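PDB 6SDU: type III effector NopAA from Sinorhizobium fredii USDA 257, which hydrolyses xyloglucan through its glycoside hydrolase family 12 domain and probably has cellulase activity as well. Local coordinates for residues K192-L195 against Q196-S200. Numbering follows the deposited sequence.
Sequences KSIL and QWIKS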
ATOM      1  N   LYS A 192       3.188  14.456   1.626  1.00 49.92           N
ATOM      2  CA  LYS A 192       4.285  15.350   1.998  1.00 44.33           C
ATOM      3  C   LYS A 192       4.361  15.521   3.510  1.00 39.80           C
ATOM      4  O   LYS A 192       5.411  15.285   4.117  1.00 38.26           O
ATOM      5  CB  LYS A 192       4.090  16.704   1.316  1.00 46.41           C
ATOM      6  CG  LYS A 192       5.156  17.741   1.620  1.00 42.76           C
ATOM      7  CD  LYS A 192       4.608  19.123   1.310  1.00 55.45           C
ATOM      8  CE  LYS A 192       5.461  20.228   1.912  1.00 71.21           C
ATOM      9  NZ  LYS A 192       5.045  21.572   1.424  1.00 84.25           N
ATOM     10  N   SER A 193       3.218  15.831   4.137  1.00 39.01           N
ATOM     11  CA  SER A 193       3.137  16.028   5.586  1.00 41.15           C
ATOM     12  C   SER A 193       3.436  14.754   6.359  1.00 45.02           C
ATOM     13  O   SER A 193       4.008  14.811   7.452  1.00 44.54           O
ATOM     14  CB  SER A 193       1.742  16.523   5.974  1.00 49.86           C
ATOM     15  OG  SER A 193       1.495  17.826   5.486  1.00 58.37           O
ATOM     16  N   ILE A 194       2.986  13.599   5.852  1.00 44.24           N
ATOM     17  CA  ILE A 194       3.258  12.345   6.549  1.00 29.72           C
ATOM     18  C   ILE A 194       4.749  12.064   6.548  1.00 31.38           C
ATOM     19  O   ILE A 194       5.324  11.702   7.580  1.00 38.21           O
ATOM     20  CB  ILE A 194       2.455  11.188   5.922  1.00 32.42           C
ATOM     21  CG1 ILE A 194       0.959  11.359   6.221  1.00 40.48           C
ATOM     22  CG2 ILE A 194       2.979   9.845   6.427  1.00 29.45           C
ATOM     23  CD1 ILE A 194       0.050  10.395   5.452  1.00 47.58           C
ATOM     24  N   LEU A 195       5.407  12.250   5.402  1.00 40.97           N
ATOM     25  CA  LEU A 195       6.850  12.065   5.339  1.00 36.86           C
ATOM     26  C   LEU A 195       7.567  13.082   6.231  1.00 41.45           C
ATOM     27  O   LEU A 195       8.562  12.753   6.894  1.00 42.94           O
ATOM     28  CB  LEU A 195       7.315  12.184   3.888  1.00 28.92           C
ATOM     29  CG  LEU A 195       6.769  11.097   2.964  1.00 36.84           C
ATOM     30  CD1 LEU A 195       7.176  11.315   1.501  1.00 35.53           C
ATOM     31  CD2 LEU A 195       7.207   9.707   3.470  1.00 35.97           C
ATOM     32  N   GLN A 196       7.044  14.312   6.297  1.00 42.58           N
ATOM     33  CA  GLN A 196       7.647  15.329   7.157  1.00 40.94           C
ATOM     34  C   GLN A 196       7.558  14.921   8.621  1.00 39.79           C
ATOM     35  O   GLN A 196       8.529  15.067   9.369  1.00 37.88           O
ATOM     36  CB  GLN A 196       6.969  16.680   6.924  1.00 38.52           C
ATOM     37  CG  GLN A 196       7.420  17.369   5.650  1.00 53.36           C
ATOM     38  CD  GLN A 196       6.627  18.628   5.314  1.00 63.05           C
ATOM     39  OE1 GLN A 196       5.502  18.825   5.783  1.00 63.80           O
ATOM     40  NE2 GLN A 196       7.223  19.491   4.498  1.00 67.32           N
ATOM     41  N   TRP A 197       6.415  14.356   9.036  1.00 40.51           N
ATOM     42  CA  TRP A 197       6.269  13.890  10.414  1.00 38.78           C
ATOM     43  C   TRP A 197       7.208  12.722  10.719  1.00 45.32           C
ATOM     44  O   TRP A 197       7.788  12.656  11.812  1.00 42.68           O
ATOM     45  CB  TRP A 197       4.816  13.498  10.675  1.00 35.02           C
ATOM     46  CG  TRP A 197       4.556  13.012  12.088  1.00 47.72           C
ATOM     47  CD1 TRP A 197       4.130  13.764  13.158  1.00 53.97           C
ATOM     48  CD2 TRP A 197       4.711  11.671  12.581  1.00 47.58           C
ATOM     49  NE1 TRP A 197       4.010  12.968  14.282  1.00 57.11           N
ATOM     50  CE2 TRP A 197       4.349  11.681  13.950  1.00 57.59           C
ATOM     51  CE3 TRP A 197       5.105  10.461  11.995  1.00 49.09           C
ATOM     52  CZ2 TRP A 197       4.382  10.529  14.740  1.00 57.19           C
ATOM     53  CZ3 TRP A 197       5.132   9.318  12.781  1.00 46.41           C
ATOM     54  CH2 TRP A 197       4.774   9.361  14.138  1.00 53.65           C
ATOM     55  N   ILE A 198       7.377  11.796   9.765  1.00 43.35           N
ATOM     56  CA  ILE A 198       8.277  10.666   9.978  1.00 47.88           C
ATOM     57  C   ILE A 198       9.721  11.145  10.073  1.00 47.82           C
ATOM     58  O   ILE A 198      10.517  10.609  10.854  1.00 45.73           O
ATOM     59  CB  ILE A 198       8.104   9.612   8.868  1.00 48.72           C
ATOM     60  CG1 ILE A 198       6.667   9.084   8.835  1.00 54.06           C
ATOM     61  CG2 ILE A 198       9.069   8.460   9.095  1.00 49.02           C
ATOM     62  CD1 ILE A 198       6.372   8.164   7.646  1.00 45.50           C
ATOM     63  N   LYS A 199      10.090  12.138   9.261  1.00 46.34           N
ATOM     64  CA  LYS A 199      11.419  12.736   9.372  1.00 46.12           C
ATOM     65  C   LYS A 199      11.624  13.369  10.746  1.00 49.44           C
ATOM     66  O   LYS A 199      12.687  13.198  11.359  1.00 44.11           O
ATOM     67  CB  LYS A 199      11.605  13.776   8.263  1.00 46.67           C
ATOM     68  CG  LYS A 199      12.979  14.421   8.192  1.00 57.39           C
ATOM     69  CD  LYS A 199      12.998  15.528   7.143  1.00 63.00           C
ATOM     70  CE  LYS A 199      14.348  16.253   7.104  1.00 73.01           C
ATOM     71  NZ  LYS A 199      14.396  17.349   6.086  1.00 74.20           N
ATOM     72  N   SER A 200      10.587  14.042  11.276  1.00 49.89           N
ATOM     73  CA  SER A 200      10.663  14.705  12.584  1.00 51.06           C
ATOM     74  C   SER A 200      10.878  13.728  13.736  1.00 55.70           C
ATOM     75  O   SER A 200      11.337  14.142  14.805  1.00 64.07           O
ATOM     76  CB  SER A 200       9.402  15.552  12.832  1.00 44.61           C
ATOM     77  OG  SER A 200       8.346  14.814  13.433  1.00 52.58           O
TER
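Lys192 O accepts the backbone N-H of Gln196 at 2.9 Å (O to N), and the same oxygen also meets the glutamine's CG at 3.3 Å. Three further i to i+4 bonds follow, Trp197 N to Ser193 O, Ile198 N to Ile194 O and Lys199 N to Leu195 O; they belong to the alpha-helix 191-200. On the outer side, Gln196 points back toward the preceding turn: CG lies beside its own backbone N (chi1 -77°), and the extended chain beyond it lays the amide over Lys192 and Ser193. NE2 then rests 3.2 Å from Lys192 CE, a contact with the aliphatic end of the extended lysine, whose NZ bonds to Asn88 O. Gln196 OE1 is turned toward Ser193, 3.7 Å from its CA, while the serine hydroxyl is hydrogen-bonded to Asp190 just before the helix. The inner side is apolar. Ile198 CD1 reaches back to Ile194 CG2 at 4.0 Å, and Ile198 CG1 sits 3.2 Å from Ile194 O and, in plane, at the edge of the Trp197 ring. These isoleucines and Leu195 pack on strand 117-125 through Ile119 and Leu121, and Trp197 meets Tyr152 edge-to-face. One turn on from Gln196, Ser200 OG donates to Trp197 O at 2.8 Å. This helix of the beta-jelly-roll domain, following strand 186-190, is thus amphipathic: lysines and glutamine line one side, and its hydrophobic side joins the helix to the larger sheet.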